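PDB 5OEZ: FBP protein, which probably catalyses the magnesium-dependent hydrolysis of fructose 1,6-bisphosphate to fructose 6-phosphate and phosphate in gluconeogenesis, as a homotetramer. Local coordinates for residues Phe116-Asp121 against Gly133-Val138; Ala168-Tyr173 against Ala286-Ile291; Leu279-Glu284 against Leu314-Pro319. All blocks are in the same frame, centred on the assembly; numbering follows the deposited sequence.

Contact 1 (Phe116-Asp121 against Gly133-Val138); sequences FFDPLD and GSIWGV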
loop_
_atom_site.group_PDB
_atom_site.type_symbol
_atom_site.label_atom_id
_atom_site.label_comp_id
_atom_site.label_asym_id
_atom_site.label_seq_id
_atom_site.Cartn_x
_atom_site.Cartn_y
_atom_site.Cartn_z
ATOM N N PHE C 116 -24.583 9.459 15.988
ATOM C CA PHE C 116 -23.887 10.584 16.556
ATOM C C PHE C 116 -22.440 10.190 16.575
ATOM O O PHE C 116 -22.105 9.144 17.124
ATOM C CB PHE C 116 -24.421 10.875 17.958
ATOM C CG PHE C 116 -25.845 11.293 17.935
ATOM C CD1 PHE C 116 -26.176 12.610 17.683
ATOM C CD2 PHE C 116 -26.857 10.360 18.082
ATOM C CE1 PHE C 116 -27.502 13.014 17.621
ATOM C CE2 PHE C 116 -28.184 10.748 18.013
ATOM C CZ PHE C 116 -28.508 12.077 17.778
ATOM N N PHE C 117 -21.590 11.013 15.969
ATOM C CA PHE C 117 -20.204 10.641 15.815
ATOM C C PHE C 117 -19.248 11.790 16.062
ATOM O O PHE C 117 -19.583 12.940 15.854
ATOM C CB PHE C 117 -19.982 10.022 14.420
ATOM C CG PHE C 117 -20.220 10.975 13.283
ATOM C CD1 PHE C 117 -21.495 11.176 12.766
ATOM C CD2 PHE C 117 -19.164 11.682 12.733
ATOM C CE1 PHE C 117 -21.704 12.073 11.724
ATOM C CE2 PHE C 117 -19.376 12.590 11.706
ATOM C CZ PHE C 117 -20.647 12.797 11.205
ATOM N N ASP C 118 -18.070 11.445 16.574
ATOM C CA ASP C 118 -16.932 12.336 16.624
ATOM C C ASP C 118 -15.999 11.879 15.482
ATOM O O ASP C 118 -15.337 10.852 15.600
ATOM C CB ASP C 118 -16.260 12.239 17.995
ATOM C CG ASP C 118 -15.075 13.193 18.151
ATOM O OD1 ASP C 118 -14.804 14.019 17.250
ATOM O OD2 ASP C 118 -14.417 13.136 19.216
ATOM N N PRO C 119 -15.946 12.638 14.367
ATOM C CA PRO C 119 -15.187 12.141 13.206
ATOM C C PRO C 119 -13.680 12.025 13.435
ATOM O O PRO C 119 -13.051 11.140 12.860
ATOM C CB PRO C 119 -15.490 13.167 12.111
ATOM C CG PRO C 119 -15.834 14.415 12.843
ATOM C CD PRO C 119 -16.488 13.988 14.125
ATOM N N LEU C 120 -13.116 12.896 14.263
ATOM C CA LEU C 120 -11.693 12.869 14.555
ATOM C C LEU C 120 -11.363 13.485 15.928
ATOM O O LEU C 120 -11.178 14.678 16.044
ATOM C CB LEU C 120 -10.911 13.546 13.409
ATOM C CG LEU C 120 -9.420 13.237 13.350
ATOM C CD1 LEU C 120 -9.167 11.759 13.087
ATOM C CD2 LEU C 120 -8.807 14.088 12.255
ATOM N N ASP C 121 -11.295 12.634 16.949
ATOM C CA ASP C 121 -10.821 13.002 18.278
ATOM C C ASP C 121 -9.289 13.132 18.307
ATOM O O ASP C 121 -8.570 12.273 17.792
ATOM C CB ASP C 121 -11.289 11.964 19.333
ATOM C CG ASP C 121 -10.361 11.873 20.550
ATOM O OD1 ASP C 121 -10.419 12.767 21.421
ATOM O OD2 ASP C 121 -9.577 10.895 20.638
ATOM N N GLY C 133 -8.354 9.178 16.700
ATOM C CA GLY C 133 -9.484 8.244 16.658
ATOM C C GLY C 133 -10.808 8.838 16.203
ATOM O O GLY C 133 -10.914 10.039 16.029
ATOM N N SER C 134 -11.771 7.964 15.925
ATOM C CA SER C 134 -13.150 8.327 15.567
ATOM C C SER C 134 -14.044 7.521 16.464
ATOM O O SER C 134 -13.715 6.391 16.776
ATOM C CB SER C 134 -13.492 7.966 14.105
ATOM O OG SER C 134 -12.612 8.557 13.159
ATOM N N ILE C 135 -15.203 8.072 16.827
ATOM C CA ILE C 135 -16.156 7.415 17.727
ATOM C C ILE C 135 -17.577 7.588 17.201
ATOM O O ILE C 135 -17.908 8.651 16.675
ATOM C CB ILE C 135 -16.118 8.029 19.144
ATOM C CG1 ILE C 135 -14.678 8.172 19.638
ATOM C CG2 ILE C 135 -16.927 7.178 20.126
ATOM C CD1 ILE C 135 -14.531 9.046 20.871
ATOM N N TRP C 136 -18.417 6.565 17.353
ATOM C CA TRP C 136 -19.815 6.687 16.963
ATOM C C TRP C 136 -20.727 5.849 17.851
ATOM O O TRP C 136 -20.309 4.839 18.387
ATOM C CB TRP C 136 -20.023 6.310 15.475
ATOM C CG TRP C 136 -19.655 4.926 15.215
ATOM C CD1 TRP C 136 -20.460 3.835 15.315
ATOM C CD2 TRP C 136 -18.357 4.446 14.845
ATOM N NE1 TRP C 136 -19.742 2.708 15.002
ATOM C CE2 TRP C 136 -18.449 3.052 14.728
ATOM C CE3 TRP C 136 -17.132 5.064 14.594
ATOM C CZ2 TRP C 136 -17.369 2.268 14.392
ATOM C CZ3 TRP C 136 -16.056 4.276 14.249
ATOM C CH2 TRP C 136 -16.180 2.900 14.150
ATOM N N GLY C 137 -21.965 6.305 17.989
ATOM C CA GLY C 137 -23.007 5.590 18.710
ATOM C C GLY C 137 -24.255 5.644 17.864
ATOM O O GLY C 137 -24.551 6.672 17.251
ATOM N N VAL C 138 -25.000 4.547 17.866
ATOM C CA VAL C 138 -26.171 4.379 17.012
ATOM C C VAL C 138 -27.419 4.043 17.851
ATOM O O VAL C 138 -27.383 3.167 18.714
ATOM C CB VAL C 138 -25.937 3.234 15.997
ATOM C CG1 VAL C 138 -27.105 3.111 15.004
ATOM C CG2 VAL C 138 -24.627 3.410 15.241
#
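The phenyl ring of Phe117 and the indole of Trp136 leave neighbouring antiparallel strands on the same face of the sheet, touching through their beta carbons, with Phe117 CB 3.9 Å from Trp136 CB. In both residues CG sits in the crowded position between backbone N and carbonyl carbon (chi1 64° and 62°), which carries the two flat groups away from the partner strand. Pro119 CB lies at the edge of the Phe117 ring, in its plane, while Phe81 of helix 72-87 meets that ring with planes about 25° apart. On the opposite face of the sheet, the Phe116 ring passes obliquely by Gly137 O. Paired backbone hydrogen bonds join Phe116 with Gly137, and Asp118 with Ile135, where Asp118 N reaches Ile135 O at 2.8 Å. Beyond Asp118 the register slips by one residue, a beta bulge, before Asp121 N bonds to Gly133 O at 2.8 Å. At this corner Ser134 OG donates to Pro119 O over 2.6 Å, coming from above the carbonyl plane; OG is also bonded to Tyr173 OH, so it ties the turn to the next strand. Asp118 points to the face opposite Phe117, near Glu97 and Glu284. The Asp-Pro-Leu-Asp corner is a signature of the magnesium-dependent, lithium-sensitive phosphatase superfamily: Asp118, Leu120 and Asp121 bind manganese in metal-bound structures of this enzyme, and Asp121 also binds fructose 6-phosphate.

Contact 2 (Ala168-Tyr173 against Ala286-Ile291); sequences AGYAVY and APMAMI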
loop_
_atom_site.group_PDB
_atom_site.type_symbol
_atom_site.label_atom_id
_atom_site.label_comp_id
_atom_site.label_asym_id
_atom_site.label_seq_id
_atom_site.Cartn_x
_atom_site.Cartn_y
_atom_site.Cartn_z
ATOM N N ALA C 168 -22.324 0.710 19.060
ATOM C CA ALA C 168 -21.280 1.699 19.267
ATOM C C ALA C 168 -19.947 1.163 18.780
ATOM O O ALA C 168 -19.721 -0.033 18.801
ATOM C CB ALA C 168 -21.175 2.060 20.747
ATOM N N GLY C 169 -19.041 2.054 18.410
ATOM C CA GLY C 169 -17.696 1.635 18.081
ATOM C C GLY C 169 -16.715 2.778 18.030
ATOM O O GLY C 169 -17.107 3.944 18.103
ATOM N N TYR C 170 -15.437 2.441 17.859
ATOM C CA TYR C 170 -14.425 3.437 17.552
ATOM C C TYR C 170 -13.371 2.892 16.592
ATOM O O TYR C 170 -13.269 1.696 16.384
ATOM C CB TYR C 170 -13.782 3.975 18.825
ATOM C CG TYR C 170 -12.989 2.970 19.612
ATOM C CD1 TYR C 170 -11.692 2.601 19.229
ATOM C CD2 TYR C 170 -13.523 2.388 20.742
ATOM C CE1 TYR C 170 -10.973 1.667 19.963
ATOM C CE2 TYR C 170 -12.821 1.447 21.470
ATOM C CZ TYR C 170 -11.548 1.089 21.076
ATOM O OH TYR C 170 -10.839 0.158 21.787
ATOM N N ALA C 171 -12.633 3.811 15.980
ATOM C CA ALA C 171 -11.454 3.494 15.202
ATOM C C ALA C 171 -10.229 4.176 15.831
ATOM O O ALA C 171 -10.315 5.317 16.271
ATOM C CB ALA C 171 -11.640 3.946 13.764
ATOM N N VAL C 172 -9.103 3.463 15.875
ATOM C CA VAL C 172 -7.831 4.015 16.333
ATOM C C VAL C 172 -6.884 4.034 15.152
ATOM O O VAL C 172 -6.637 2.996 14.553
ATOM C CB VAL C 172 -7.152 3.138 17.387
ATOM C CG1 VAL C 172 -6.123 3.951 18.164
ATOM C CG2 VAL C 172 -8.159 2.539 18.314
ATOM N N TYR C 173 -6.356 5.205 14.834
ATOM C CA TYR C 173 -5.394 5.379 13.762
ATOM C C TYR C 173 -4.009 5.497 14.390
ATOM O O TYR C 173 -3.610 6.558 14.851
ATOM C CB TYR C 173 -5.731 6.633 12.948
ATOM C CG TYR C 173 -7.173 6.723 12.489
ATOM C CD1 TYR C 173 -7.607 6.065 11.329
ATOM C CD2 TYR C 173 -8.115 7.471 13.211
ATOM C CE1 TYR C 173 -8.936 6.138 10.923
ATOM C CE2 TYR C 173 -9.444 7.547 12.806
ATOM C CZ TYR C 173 -9.854 6.883 11.659
ATOM O OH TYR C 173 -11.163 6.978 11.235
ATOM N N ALA C 286 -21.066 8.316 26.037
ATOM C CA ALA C 286 -22.044 7.200 25.973
ATOM C C ALA C 286 -21.627 6.045 25.032
ATOM O O ALA C 286 -21.683 4.890 25.431
ATOM C CB ALA C 286 -23.440 7.710 25.621
ATOM N N PRO C 287 -21.181 6.343 23.804
ATOM C CA PRO C 287 -20.598 5.249 22.982
ATOM C C PRO C 287 -19.431 4.478 23.642
ATOM O O PRO C 287 -19.453 3.254 23.678
ATOM C CB PRO C 287 -20.094 5.978 21.743
ATOM C CG PRO C 287 -20.957 7.193 21.651
ATOM C CD PRO C 287 -21.200 7.613 23.059
ATOM N N MET C 288 -18.452 5.193 24.183
ATOM C CA MET C 288 -17.372 4.554 24.927
ATOM C C MET C 288 -17.861 3.780 26.145
ATOM O O MET C 288 -17.333 2.713 26.455
ATOM C CB MET C 288 -16.310 5.577 25.350
ATOM C CG MET C 288 -15.419 6.134 24.238
ATOM S SD MET C 288 -14.598 4.976 23.085
ATOM C CE MET C 288 -14.519 3.397 23.929
ATOM N N ALA C 289 -18.845 4.325 26.860
ATOM C CA ALA C 289 -19.410 3.617 28.004
ATOM C C ALA C 289 -20.010 2.262 27.597
ATOM O O ALA C 289 -19.853 1.280 28.317
ATOM C CB ALA C 289 -20.452 4.482 28.699
ATOM N N MET C 290 -20.728 2.223 26.473
ATOM C CA MET C 290 -21.344 0.968 25.996
ATOM C C MET C 290 -20.275 -0.060 25.661
ATOM O O MET C 290 -20.412 -1.224 25.985
ATOM C CB MET C 290 -22.234 1.195 24.767
ATOM C CG MET C 290 -23.136 0.004 24.454
ATOM S SD MET C 290 -24.055 0.200 22.914
ATOM C CE MET C 290 -24.778 -1.435 22.738
ATOM N N ILE C 291 -19.193 0.377 25.035
ATOM C CA ILE C 291 -18.094 -0.530 24.720
ATOM C C ILE C 291 -17.439 -1.089 25.982
ATOM O O ILE C 291 -17.282 -2.297 26.106
ATOM C CB ILE C 291 -17.055 0.165 23.832
ATOM C CG1 ILE C 291 -17.662 0.416 22.442
ATOM C CG2 ILE C 291 -15.808 -0.690 23.689
ATOM C CD1 ILE C 291 -17.049 1.604 21.735
#
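Layered alpha/beta packing of the class 1 fructose-1,6-bisphosphatase fold brings helix 281-294 across a central strand of the large sheet, where Ala168, Gly169 and Tyr170 meet Pro287, Met288, Met290 and Ile291. The strand and helix segments cross at -101°, their axes 7.2 Å apart at the closest point. The helix comes close where the strand carries only the small Ala168 and the side-chain-free Gly169. Ala168 CB points at the helix and touches the backbone at Pro287 O (3.6 Å); around it lie Pro287 CB, Ile291 CG1 and Met290, whose extended chain brings SD to 4.1 Å from Ala168 CB. The helix is kinked at Pro287, whose nitrogen makes no bond to the preceding turn. Ile291 CD1 lies 3.7 Å from Gly169 CA and equally far from Tyr170 CD2, meeting the tyrosine at the ring edge, near the ring plane. The polar end of Tyr170 is fixed elsewhere: OH is hydrogen-bonded to His257 ND1 of helix 252-262, and the ring also packs on Val253 and Leu260 of that helix. Met288 runs crosswise to Tyr170. A bend at chi2 (-50°) helps fold its chain back toward the strand in an oblique Met-aromatic contact, with SD 4.7 Å from the centroid of the Tyr170 ring and the methyl CE 3.5 Å from Tyr170 CD2.

Contact 3 (Leu279-Glu284 against Leu314-Pro319); sequences LRLLYE and LHQRTP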
loop_
_atom_site.group_PDB
_atom_site.type_symbol
_atom_site.label_atom_id
_atom_site.label_comp_id
_atom_site.label_asym_id
_atom_site.label_seq_id
_atom_site.Cartn_x
_atom_site.Cartn_y
_atom_site.Cartn_z
ATOM N N LEU C 279 -16.058 15.681 28.449
ATOM C CA LEU C 279 -16.534 14.902 27.351
ATOM C C LEU C 279 -18.009 15.110 27.110
ATOM O O LEU C 279 -18.808 15.220 28.045
ATOM C CB LEU C 279 -16.268 13.417 27.578
ATOM C CG LEU C 279 -14.833 12.933 27.718
ATOM C CD1 LEU C 279 -14.785 11.426 27.537
ATOM C CD2 LEU C 279 -13.873 13.620 26.764
ATOM N N ARG C 280 -18.340 15.178 25.827
ATOM C CA ARG C 280 -19.717 15.220 25.373
ATOM C C ARG C 280 -20.360 13.837 25.506
ATOM O O ARG C 280 -19.757 12.844 25.118
ATOM C CB ARG C 280 -19.780 15.701 23.928
ATOM C CG ARG C 280 -19.836 17.205 23.845
ATOM C CD ARG C 280 -19.761 17.770 22.424
ATOM N NE ARG C 280 -18.798 18.925 22.287
ATOM C CZ ARG C 280 -17.458 18.835 22.289
ATOM N NH1 ARG C 280 -16.870 17.661 22.430
ATOM N NH2 ARG C 280 -16.682 19.924 22.160
ATOM N N LEU C 281 -21.551 13.802 26.091
ATOM C CA LEU C 281 -22.290 12.564 26.349
ATOM C C LEU C 281 -22.648 11.764 25.094
ATOM O O LEU C 281 -22.291 10.598 24.987
ATOM C CB LEU C 281 -23.577 12.887 27.108
ATOM C CG LEU C 281 -24.469 11.718 27.507
ATOM C CD1 LEU C 281 -23.745 10.808 28.471
ATOM C CD2 LEU C 281 -25.738 12.237 28.131
ATOM N N LEU C 282 -23.327 12.396 24.146
ATOM C CA LEU C 282 -23.810 11.701 22.956
ATOM C C LEU C 282 -22.719 11.229 22.005
ATOM O O LEU C 282 -22.784 10.112 21.480
ATOM C CB LEU C 282 -24.742 12.592 22.148
ATOM C CG LEU C 282 -26.216 12.593 22.533
ATOM C CD1 LEU C 282 -27.003 13.439 21.545
ATOM C CD2 LEU C 282 -26.819 11.194 22.587
ATOM N N TYR C 283 -21.741 12.094 21.777
ATOM C CA TYR C 283 -20.753 11.872 20.742
ATOM C C TYR C 283 -19.565 11.000 21.180
ATOM O O TYR C 283 -18.963 10.344 20.337
ATOM C CB TYR C 283 -20.243 13.212 20.226
ATOM C CG TYR C 283 -21.331 14.142 19.754
ATOM C CD1 TYR C 283 -21.895 14.013 18.483
ATOM C CD2 TYR C 283 -21.779 15.166 20.557
ATOM C CE1 TYR C 283 -22.890 14.886 18.051
ATOM C CE2 TYR C 283 -22.768 16.034 20.132
ATOM C CZ TYR C 283 -23.317 15.888 18.877
ATOM O OH TYR C 283 -24.291 16.756 18.474
ATOM N N GLU C 284 -19.233 11.013 22.479
ATOM C CA GLU C 284 -18.012 10.392 23.020
ATOM C C GLU C 284 -18.281 9.505 24.232
ATOM O O GLU C 284 -17.975 8.318 24.199
ATOM C CB GLU C 284 -16.981 11.463 23.423
ATOM C CG GLU C 284 -16.557 12.389 22.288
ATOM C CD GLU C 284 -15.821 13.645 22.751
ATOM O OE1 GLU C 284 -16.033 14.125 23.890
ATOM O OE2 GLU C 284 -15.023 14.179 21.951
ATOM N N LEU C 314 -28.270 18.318 23.196
ATOM C CA LEU C 314 -27.442 17.688 22.183
ATOM C C LEU C 314 -25.942 17.729 22.527
ATOM O O LEU C 314 -25.229 16.738 22.312
ATOM C CB LEU C 314 -27.758 18.339 20.846
ATOM C CG LEU C 314 -27.002 18.024 19.578
ATOM C CD1 LEU C 314 -27.252 16.571 19.202
ATOM C CD2 LEU C 314 -27.372 18.985 18.444
ATOM N N HIS C 315 -25.497 18.827 23.138
ATOM C CA HIS C 315 -24.084 19.071 23.445
ATOM C C HIS C 315 -23.766 19.009 24.931
ATOM O O HIS C 315 -22.782 19.577 25.383
ATOM C CB HIS C 315 -23.702 20.415 22.858
ATOM C CG HIS C 315 -23.600 20.381 21.374
ATOM N ND1 HIS C 315 -22.794 19.494 20.688
ATOM C CD2 HIS C 315 -24.232 21.117 20.438
ATOM C CE1 HIS C 315 -22.932 19.698 19.390
ATOM N NE2 HIS C 315 -23.797 20.680 19.212
ATOM N N GLN C 316 -24.555 18.252 25.682
ATOM C CA GLN C 316 -24.351 18.145 27.123
ATOM C C GLN C 316 -23.088 17.322 27.423
ATOM O O GLN C 316 -22.629 16.521 26.605
ATOM C CB GLN C 316 -25.621 17.624 27.816
ATOM C CG GLN C 316 -25.619 16.215 28.366
ATOM C CD GLN C 316 -27.009 15.798 28.849
ATOM O OE1 GLN C 316 -28.013 16.034 28.170
ATOM N NE2 GLN C 316 -27.077 15.191 30.021
ATOM N N ARG C 317 -22.517 17.565 28.595
ATOM C CA ARG C 317 -21.238 17.002 28.970
ATOM C C ARG C 317 -21.267 16.303 30.303
ATOM O O ARG C 317 -22.221 16.433 31.067
ATOM C CB ARG C 317 -20.212 18.093 29.072
ATOM C CG ARG C 317 -20.035 18.875 27.797
ATOM C CD ARG C 317 -18.814 19.738 27.922
ATOM N NE ARG C 317 -18.626 20.510 26.692
ATOM C CZ ARG C 317 -17.527 20.616 25.947
ATOM N NH1 ARG C 317 -16.417 19.981 26.273
ATOM N NH2 ARG C 317 -17.528 21.402 24.860
ATOM N N THR C 318 -20.211 15.530 30.546
ATOM C CA THR C 318 -20.087 14.730 31.752
ATOM C C THR C 318 -18.607 14.441 32.011
ATOM O O THR C 318 -17.866 14.275 31.056
ATOM C CB THR C 318 -20.888 13.386 31.626
ATOM O OG1 THR C 318 -20.661 12.560 32.773
ATOM C CG2 THR C 318 -20.512 12.597 30.373
ATOM N N PRO C 319 -18.197 14.352 33.294
ATOM C CA PRO C 319 -16.934 13.682 33.607
ATOM C C PRO C 319 -17.065 12.180 33.428
ATOM O O PRO C 319 -18.177 11.661 33.319
ATOM C CB PRO C 319 -16.720 14.009 35.090
ATOM C CG PRO C 319 -18.094 14.123 35.630
ATOM C CD PRO C 319 -18.945 14.696 34.524
HETATM O O HOH W 1 -23.481 15.531 24.022
#
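Two firm backbone hydrogen bonds join Leu279-Leu281 to Gln316-Thr318. Thr318 N bonds to Leu279 O (2.9 Å), while the return bond from Leu279 N to Thr318 O is weak. One step on, Leu281 N donates to Gln316 O at 3.0 Å, nearly straight. The same Gln316 O accepts from a water that also donates to Leu314 O and accepts from Leu282 N, so the first turn of the helix is bonded to the loop both directly and through solvent.

Side-chain packing flanks these bonds. Leu281 runs alongside Gln316, its CD2 3.8 Å from Gln316 NE2; the amide itself is held by Thr312, Arg313 and Ser310. Leu282 and Leu314 meet roughly perpendicular, with 3.9 Å between their CD1 atoms, and Leu314 CD1 also reaches Tyr283 CZ at 4.0 Å. The aromatic pair of Tyr283 and His315 is nearly parallel, planes 24° apart, but slid so far that the rings barely overlap.

Among the charged groups, the Arg280 and Arg317 chains run alongside each other, the guanidinium planes 50° apart. Arg317 NH2 lies over one face of the Arg280 group, 3.2 Å from Arg280 NH2, two donors of like charge without a hydrogen bond. The bend at chi3 (-134°) of Arg280 helps turn its guanidinium toward Glu97, which forms a salt bridge with NH1 and probably offsets the neighbouring charge. Arg280 is the N-cap of helix 281-294, and its backbone N donates to Glu284 OE1 (3.2 Å), which helps to orient that carboxylate. A helix start tied to the residues leading into strand 317-323 of the C-terminal-domain sheet thus presents Glu284 to the two-metal site, where it binds manganese in metal-bound structures of this enzyme.

In the fold
All three contacts are largely buried, contacts 1 and 2 near the centre of the chain and contact 3 farther out, with several partly exposed residues. Contacts 1 and 2 share the large N-terminal sheet through neighbouring strands 132-140 and 167-173, whereas contacts 2 and 3 use successive turns of helix 281-294, linked where Ala286 N probably hydrogen-bonds to Leu281 O. Contact 1 is dominated by backbone pairing, contact 2 is apolar and sulfur-rich, and contact 3 mixes weak strand pairing, water and charged groups. Contacts 1 and 3 converge on the metal site, bringing Asp118 and Glu284 together from the N- and C-terminal domains; contact 2 joins the same domains through the core.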